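Local structure of putative Lipoprotein (Shewanella oneidensis, 3U24) at residues D272-Q275 / G276-K280; G455-P459 / E460-M464; Q491-A494 / L495-E499; V443-E446 / R447-L450. The protein is of unknown function but binds zinc and calcium ions and belongs to a family related to zinc metallopeptidases, so it may act on peptides. One frame throughout, in Å; residues are numbered along the deposited sequence.

Contact 1 of 4, residues D272-Q275 / G276-K280; sequences DRVQ and GEMAK. With ZN (zinc ion), chain L.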
# COMPACT_ATOMS: atom_id res chain seq x y z
N ASP A 272 23.90 7.38 4.00
CA ASP A 272 25.25 7.53 4.54
C ASP A 272 25.32 7.59 6.06
O ASP A 272 26.17 6.93 6.64
CB ASP A 272 25.97 8.75 3.91
CG ASP A 272 26.18 8.60 2.39
OD1 ASP A 272 26.24 7.45 1.90
OD2 ASP A 272 26.31 9.63 1.67
N ARG A 273 24.45 8.37 6.69
CA ARG A 273 24.43 8.49 8.15
C ARG A 273 24.19 7.11 8.79
O ARG A 273 24.92 6.70 9.70
CB ARG A 273 23.34 9.51 8.62
CG ARG A 273 23.04 9.50 10.14
CD ARG A 273 21.82 10.33 10.63
NE ARG A 273 20.50 9.78 10.21
CZ ARG A 273 19.87 8.74 10.77
NH1 ARG A 273 18.70 8.36 10.25
NH2 ARG A 273 20.40 8.09 11.82
N VAL A 274 23.19 6.39 8.28
CA VAL A 274 22.80 5.08 8.83
C VAL A 274 23.95 4.07 8.69
O VAL A 274 24.35 3.47 9.68
CB VAL A 274 21.46 4.55 8.22
CG1 VAL A 274 21.29 3.06 8.53
CG2 VAL A 274 20.25 5.37 8.72
N GLN A 275 24.51 3.94 7.49
CA GLN A 275 25.66 3.05 7.25
C GLN A 275 26.87 3.37 8.15
O GLN A 275 27.52 2.46 8.66
CB GLN A 275 26.09 3.08 5.77
CG GLN A 275 25.10 2.41 4.81
CD GLN A 275 25.46 2.57 3.33
OE1 GLN A 275 26.23 3.45 2.97
NE2 GLN A 275 24.91 1.74 2.49
N GLY A 276 27.14 4.65 8.38
CA GLY A 276 28.21 5.09 9.28
C GLY A 276 27.95 4.62 10.70
O GLY A 276 28.87 4.13 11.35
N GLU A 277 26.71 4.75 11.19
CA GLU A 277 26.38 4.25 12.52
C GLU A 277 26.51 2.72 12.61
O GLU A 277 27.04 2.19 13.59
CB GLU A 277 24.99 4.67 12.96
CG GLU A 277 24.92 6.19 13.15
CD GLU A 277 25.95 6.71 14.13
OE1 GLU A 277 25.89 6.29 15.30
OE2 GLU A 277 26.85 7.48 13.71
N MSE A 278 26.03 2.03 11.58
CA MSE A 278 26.21 0.59 11.51
C MSE A 278 27.68 0.15 11.53
O MSE A 278 28.00 -0.88 12.15
CB MSE A 278 25.54 0.02 10.26
CG MSE A 278 24.04 0.10 10.29
SE MSE A 278 23.29 -0.38 8.57
CE MSE A 278 23.10 -2.32 8.92
N ALA A 279 28.56 0.90 10.86
CA ALA A 279 29.98 0.60 10.85
C ALA A 279 30.56 0.70 12.26
O ALA A 279 31.31 -0.17 12.67
CB ALA A 279 30.74 1.49 9.86
N LYS A 280 30.17 1.73 13.00
CA LYS A 280 30.61 1.90 14.39
C LYS A 280 30.14 0.77 15.26
O LYS A 280 30.90 0.27 16.05
CB LYS A 280 30.07 3.19 14.98
CG LYS A 280 30.78 4.44 14.45
CD LYS A 280 30.11 5.73 14.93
CE LYS A 280 30.59 6.94 14.12
NZ LYS A 280 29.46 7.79 13.64
ZN ZN L . 26.55 8.61 -0.40
O HOH W 1 26.77 8.22 10.90
O HOH W 2 26.09 9.74 -2.33
O HOH W 3 27.37 6.96 -0.22
O HOH W 4 24.94 8.05 -0.57
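The flat carboxylate of E277, whose CG rests 3.5 Å from R273 O one helical turn back, gathers two polar partners. K280 NZ reaches its OE2 on the syn side, 28° out of the carboxylate plane, in a salt bridge of 2.6 Å. Water 1 gives one hydrogen to OE2 at 2.9 Å and the other to R273 O at 2.7 Å, tying the acid to a carbonyl that already receives E277 N. The bend of E277 at chi2 (-56°) curls the carboxylate round to where both partners can meet it. In one of its two conformers the R273 guanidinium has V274 CG2 over one face, offset toward the rim, a contact doubtful for the other. The third flat group, the D272 carboxylate, takes a zinc ion with both oxygens, OD2 at 2.3 Å and OD1 at 2.6 Å.

On the buried side V274 CG1 meets M278 SE at 4.0 Å, the two side chains crossing at a slant. A long, flexible methionine side chain, here carrying selenium, suits this place because it can settle among Y466 and L470 of helix 459-485 and I302 and I306 of helix 298-309. Q275, extended beyond CG, carries its NE2 to E499 OE1, so the buried amide nitrogen has its acceptor.

The helix is thus amphipathic: apolar V274 and M278 pack inward, while an i to i+3 acid-lysine pair and a metal-binding aspartate work at its more exposed side. Within this chain D272 and three waters bind the zinc, so the site is probably a surface one.

Contact 2 of 4, residues G455-P459 / E460-M464; sequences GNFEP and EMWLM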
# COMPACT_ATOMS: atom_id res chain seq x y z
N GLY A 455 14.58 -1.89 24.35
CA GLY A 455 15.73 -2.77 24.28
C GLY A 455 16.95 -2.19 24.96
O GLY A 455 18.07 -2.71 24.82
N ASN A 456 16.76 -1.08 25.66
CA ASN A 456 17.80 -0.47 26.46
C ASN A 456 19.10 -0.15 25.72
O ASN A 456 20.19 -0.41 26.23
CB ASN A 456 18.07 -1.35 27.69
CG ASN A 456 18.82 -0.58 28.78
OD1 ASN A 456 19.83 -1.06 29.30
ND2 ASN A 456 18.35 0.61 29.11
N PHE A 457 18.97 0.43 24.53
CA PHE A 457 20.12 0.83 23.72
C PHE A 457 21.11 -0.31 23.43
O PHE A 457 22.29 -0.08 23.28
CB PHE A 457 20.80 2.05 24.36
CG PHE A 457 19.83 3.17 24.68
CD1 PHE A 457 19.36 3.99 23.66
CD2 PHE A 457 19.35 3.34 25.95
CE1 PHE A 457 18.44 4.99 23.92
CE2 PHE A 457 18.44 4.34 26.22
CZ PHE A 457 17.98 5.17 25.19
N GLU A 458 20.62 -1.54 23.33
CA GLU A 458 21.45 -2.71 22.96
C GLU A 458 22.01 -2.56 21.55
O GLU A 458 21.23 -2.36 20.60
CB GLU A 458 20.58 -3.96 23.03
CG GLU A 458 21.29 -5.26 22.72
CD GLU A 458 20.36 -6.47 22.79
OE1 GLU A 458 19.16 -6.37 22.44
OE2 GLU A 458 20.86 -7.53 23.22
N PRO A 459 23.35 -2.66 21.39
CA PRO A 459 23.91 -2.41 20.06
C PRO A 459 23.37 -3.33 18.99
O PRO A 459 23.14 -2.88 17.88
CB PRO A 459 25.40 -2.62 20.28
CG PRO A 459 25.61 -2.28 21.72
CD PRO A 459 24.41 -2.84 22.40
N GLU A 460 23.13 -4.60 19.32
CA GLU A 460 22.58 -5.59 18.36
C GLU A 460 21.22 -5.12 17.80
O GLU A 460 20.95 -5.22 16.61
CB GLU A 460 22.41 -6.97 19.04
CG GLU A 460 23.71 -7.77 19.30
CD GLU A 460 24.46 -7.40 20.58
OE1 GLU A 460 24.11 -6.38 21.26
OE2 GLU A 460 25.40 -8.15 20.93
N MSE A 461 20.38 -4.62 18.69
CA MSE A 461 19.05 -4.15 18.36
C MSE A 461 19.19 -2.96 17.42
O MSE A 461 18.56 -2.93 16.37
CB MSE A 461 18.29 -3.75 19.63
CG MSE A 461 16.96 -2.99 19.39
SE MSE A 461 15.67 -4.14 18.48
CE MSE A 461 14.97 -4.88 20.13
N TRP A 462 20.02 -2.00 17.76
CA TRP A 462 20.23 -0.85 16.87
C TRP A 462 20.76 -1.23 15.51
O TRP A 462 20.30 -0.71 14.48
CB TRP A 462 21.10 0.22 17.53
CG TRP A 462 20.26 1.04 18.48
CD1 TRP A 462 19.75 0.65 19.72
CD2 TRP A 462 19.74 2.38 18.26
NE1 TRP A 462 18.98 1.63 20.25
CE2 TRP A 462 18.94 2.70 19.43
CE3 TRP A 462 19.85 3.31 17.25
CZ2 TRP A 462 18.30 3.91 19.57
CZ3 TRP A 462 19.19 4.53 17.39
CH2 TRP A 462 18.44 4.83 18.52
N LEU A 463 21.68 -2.17 15.47
CA LEU A 463 22.25 -2.59 14.20
C LEU A 463 21.16 -3.17 13.29
O LEU A 463 21.12 -2.84 12.10
CB LEU A 463 23.36 -3.62 14.44
CG LEU A 463 24.08 -4.20 13.22
CD1 LEU A 463 24.71 -3.09 12.40
CD2 LEU A 463 25.11 -5.24 13.67
N MSE A 464 20.31 -4.02 13.87
CA MSE A 464 19.25 -4.67 13.15
C MSE A 464 18.19 -3.67 12.72
O MSE A 464 17.72 -3.73 11.59
CB MSE A 464 18.62 -5.80 13.96
CG MSE A 464 19.50 -7.02 14.19
SE MSE A 464 20.18 -7.91 12.51
CE MSE A 464 18.67 -7.80 11.40
O HOH W 5 17.03 1.66 22.68
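E458 starts its path beside the first turn of the helix, its CB 4.1 Å from M461 CB. With CG anti to the backbone N (chi1 -179°) and the chain straight beyond, its CG passes E460 OE1 at 3.4 Å. At the tip OE1 comes within 3.9 Å of M461 CB and takes a weak hydrogen bond from W400 NE1. The other oxygen, OE2, lies 4.0 Å from E460 OE1, a pairing of like charges that is probably eased by the nearby zinc ion and by K288 and Y289, which form a salt bridge and a hydrogen bond to E460 OE2. Putting an alanine at E458 would strip away everything beyond CB, is likely to cost W400 NE1 its weak acceptor, and would probably open a gap alongside M461.

E458 holds the N-cap position, and its carbonyl O accepts W462 N at 3.1 Å to close the first turn. P459 follows, where a proline fits well because the opening turn asks for no N-H from it. The W462 ring has E458 O at its edge, in plane; water 5 also lies there, taking NE1 at 3.1 Å and F457 N at 2.9 Å, and so links indole to loop.

This loop joins helix 435-451 to helix 459-485. P459 and W462 lean on I281 of helix 260-289, M461 and W462 meet L450 of helix 435-451, and M461 also reaches helix 401-409.

Contact 3 of 4, residues Q491-A494 / L495-E499; sequences QAIA and LMMDE. With CA (calcium ion), chain T.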
# COMPACT_ATOMS: atom_id res chain seq x y z
N GLN A 491 22.41 -1.92 -11.50
CA GLN A 491 22.57 -0.90 -10.44
C GLN A 491 21.51 -1.06 -9.35
O GLN A 491 21.82 -0.95 -8.17
CB GLN A 491 22.52 0.51 -11.02
CG GLN A 491 23.73 0.86 -11.86
CD GLN A 491 23.48 2.01 -12.81
OE1 GLN A 491 22.36 2.48 -12.96
NE2 GLN A 491 24.55 2.47 -13.47
N ALA A 492 20.28 -1.38 -9.73
CA ALA A 492 19.20 -1.48 -8.71
C ALA A 492 19.47 -2.66 -7.80
O ALA A 492 19.30 -2.56 -6.58
CB ALA A 492 17.83 -1.59 -9.34
N ILE A 493 19.90 -3.77 -8.38
CA ILE A 493 20.22 -4.97 -7.59
C ILE A 493 21.40 -4.73 -6.62
O ILE A 493 21.35 -5.17 -5.48
CB ILE A 493 20.56 -6.20 -8.48
CG1 ILE A 493 19.36 -6.63 -9.31
CG2 ILE A 493 21.06 -7.40 -7.65
CD1 ILE A 493 18.13 -6.96 -8.49
N ALA A 494 22.44 -4.02 -7.07
CA ALA A 494 23.62 -3.71 -6.26
C ALA A 494 23.23 -2.74 -5.13
O ALA A 494 23.68 -2.89 -4.03
CB ALA A 494 24.79 -3.17 -7.14
N LEU A 495 22.34 -1.76 -5.40
CA LEU A 495 21.79 -0.93 -4.32
C LEU A 495 21.14 -1.79 -3.21
O LEU A 495 21.45 -1.69 -2.02
CB LEU A 495 20.75 0.04 -4.88
CG LEU A 495 20.04 1.05 -3.94
CD1 LEU A 495 21.00 2.20 -3.59
CD2 LEU A 495 18.74 1.57 -4.60
N MSE A 496 20.21 -2.65 -3.61
CA MSE A 496 19.43 -3.35 -2.63
C MSE A 496 20.32 -4.35 -1.88
O MSE A 496 20.16 -4.55 -0.69
CB MSE A 496 18.20 -4.04 -3.26
CG MSE A 496 17.05 -3.13 -3.83
SE MSE A 496 16.58 -1.44 -2.88
CE MSE A 496 15.74 -2.19 -1.29
N MSE A 497 21.29 -4.95 -2.54
CA MSE A 497 22.09 -6.00 -1.89
C MSE A 497 23.31 -5.43 -1.18
O MSE A 497 23.60 -5.83 -0.07
CB MSE A 497 22.53 -7.05 -2.91
CG MSE A 497 21.39 -7.84 -3.54
SE MSE A 497 22.04 -9.41 -4.62
CE MSE A 497 23.35 -10.12 -3.36
N ASP A 498 24.02 -4.51 -1.82
CA ASP A 498 25.29 -4.00 -1.28
C ASP A 498 25.11 -2.82 -0.31
O ASP A 498 25.90 -2.67 0.61
CB ASP A 498 26.23 -3.59 -2.41
CG ASP A 498 26.56 -4.74 -3.35
OD1 ASP A 498 26.42 -5.94 -2.98
OD2 ASP A 498 26.99 -4.46 -4.48
N GLU A 499 24.10 -1.98 -0.54
CA GLU A 499 23.87 -0.80 0.30
C GLU A 499 22.85 -1.10 1.40
O GLU A 499 23.03 -0.64 2.50
CB GLU A 499 23.41 0.42 -0.52
CG GLU A 499 24.37 0.84 -1.65
CD GLU A 499 25.77 1.23 -1.17
OE1 GLU A 499 25.90 1.93 -0.15
OE2 GLU A 499 26.76 0.82 -1.81
CA CA T . 26.90 -7.61 -4.50
O HOH W 6 28.26 -6.02 -5.87
O HOH W 7 28.97 -7.40 -3.69
O HOH W 8 25.46 -7.21 -6.63
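D498, one turn on from A494, binds a calcium ion through OD1 at 2.3 Å. Its OD2 stays back and appears to accept water 6, itself a calcium ligand, though at a doubtfully short distance; waters 7 and 8 also bind the ion. The second oxygen may thus steady a water of the metal shell. A hard oxygen donor such as aspartate suits calcium.

Behind this first shell stands A494. Its CB lies 3.7 Å from D498 OD2, and its carbonyl O receives D498 N at 2.8 Å, fixing the backbone from which the carboxylate springs. The small alanine methyl can lie close to the carboxylate without displacing it. D498 CG lies beside the backbone N (chi1 -60°), which turns the carboxylate out to the metal. Next to it, I493 CG2 touches M497 SE at 3.8 Å, the two side chains running side by side, while M497 CG lies 3.3 Å from I493 O. Over residues 495-499 the helix widens into a pi-type turn.

Helix 489-499 is wedged between two others: A492, L495 and M496 face I477, L478 and C474 of helix 459-485, and A492, I493 and M496 meet A507 and W511 among the residues of helix 504-516. E499 turns to Q275 and K271 of helix 260-289 and to K299 of helix 298-309.

Contact 4 of 4, residues V443-E446 / R447-L450; sequences VYTE and RMML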
# COMPACT_ATOMS: atom_id res chain seq x y z
N VAL A 443 6.62 3.50 10.59
CA VAL A 443 8.12 3.59 10.53
C VAL A 443 8.70 4.50 11.62
O VAL A 443 9.67 4.16 12.30
CB VAL A 443 8.58 4.03 9.12
CG1 VAL A 443 10.12 4.15 9.00
CG2 VAL A 443 8.00 3.06 8.08
N TYR A 444 8.05 5.63 11.83
CA TYR A 444 8.42 6.58 12.90
C TYR A 444 8.40 5.88 14.25
O TYR A 444 9.35 6.01 15.05
CB TYR A 444 7.52 7.80 12.88
CG TYR A 444 7.54 8.58 14.16
CD1 TYR A 444 8.57 9.46 14.44
CD2 TYR A 444 6.58 8.37 15.14
CE1 TYR A 444 8.60 10.16 15.64
CE2 TYR A 444 6.63 9.04 16.33
CZ TYR A 444 7.64 9.93 16.58
OH TYR A 444 7.65 10.61 17.79
N THR A 445 7.39 5.04 14.50
CA THR A 445 7.33 4.43 15.84
C THR A 445 8.51 3.52 16.16
O THR A 445 8.93 3.42 17.32
CB THR A 445 6.01 3.70 16.13
OG1 THR A 445 5.87 2.60 15.24
CG2 THR A 445 4.84 4.66 16.06
N GLU A 446 9.07 2.88 15.15
CA GLU A 446 10.23 2.05 15.35
C GLU A 446 11.40 2.89 15.93
O GLU A 446 12.02 2.54 16.94
CB GLU A 446 10.65 1.38 14.04
CG GLU A 446 9.51 0.71 13.27
CD GLU A 446 9.85 0.42 11.81
OE1 GLU A 446 10.97 0.77 11.37
OE2 GLU A 446 9.00 -0.14 11.09
N ARG A 447 11.66 4.02 15.31
CA ARG A 447 12.74 4.87 15.72
C ARG A 447 12.47 5.47 17.11
O ARG A 447 13.31 5.42 18.01
CB ARG A 447 12.97 5.93 14.64
CG ARG A 447 13.79 7.14 15.03
CD ARG A 447 15.26 6.87 15.17
NE ARG A 447 15.83 6.52 13.86
CZ ARG A 447 17.13 6.63 13.53
NH1 ARG A 447 18.04 7.10 14.41
NH2 ARG A 447 17.48 6.27 12.29
N MSE A 448 11.27 6.03 17.27
CA MSE A 448 10.86 6.65 18.53
C MSE A 448 10.95 5.65 19.68
O MSE A 448 11.50 5.97 20.71
CB MSE A 448 9.44 7.20 18.40
CG MSE A 448 8.90 7.90 19.61
SE MSE A 448 8.04 6.60 20.78
CE MSE A 448 6.48 6.15 19.65
N MSE A 449 10.44 4.43 19.51
CA MSE A 449 10.56 3.42 20.61
C MSE A 449 12.00 3.12 21.05
O MSE A 449 12.27 3.04 22.23
CB MSE A 449 9.90 2.09 20.24
CG MSE A 449 8.42 2.20 20.09
SE MSE A 449 7.51 2.20 21.83
CE MSE A 449 7.36 0.22 22.03
N LEU A 450 12.90 2.96 20.08
CA LEU A 450 14.29 2.74 20.40
C LEU A 450 14.89 3.97 21.05
O LEU A 450 15.62 3.85 22.05
CB LEU A 450 15.12 2.35 19.17
CG LEU A 450 14.90 1.00 18.49
CD1 LEU A 450 15.97 0.77 17.42
CD2 LEU A 450 14.98 -0.11 19.47
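Y444 OH, which M448 CG approaches to 3.5 Å, is gripped by two polar groups, hydrogen bonding with H552 NE2 and with R535 NH1 of helix 523-542. The ring is held from above as well: M448 CB sits over one face, offset toward the rim, in a CH-pi contact 4.1 Å from the centroid and 25° off the normal. Y444 CG lies anti to the backbone N (chi1 162°), which sends the ring forward along the helix to meet M448. Beneath this pair, M448 N binds Y444 O at 2.9 Å in an almost perfectly straight bond. A leucine at Y444 would lack the hydroxyl, and H552 and R535 would probably be left without their shared partner while M448 lost the aromatic face it rests on.

On another side of the helix M449 CG crowds T445 O at 3.1 Å. E446, extended beyond CG, carries OE2 to ND1 of the zinc ligand H408, and R447 NE binds Y465 OH.

Y444 OH, E446 OE2 and R447 NE thus each have a partner, and the acid serves as a second-shell residue: its bond to ND1 is consistent with fixing how the H408 imidazole is turned toward the metal.

How the contacts relate
Contact 4 is the buried one, every touching residue enclosed, whereas contacts 1, 2 and 3 are partly exposed. Their metal chemistry follows suit: contacts 1 and 3 each lend one aspartate to a water-rich ion, while contact 4 backs a zinc site made by protein ligands. Contact 1 touches all three others, meeting contact 4 where two like-charged arginines, R273 and R447, come close, and contact 3 at a probable hydrogen bond from Q275 NE2 to E499 OE1. Helix 459-485 of contact 2 packs against contact 1, through M278 and L463, and contact 4, through L450. Contacts 3 and 4 do not touch, their nearest atoms being about 13 Å apart.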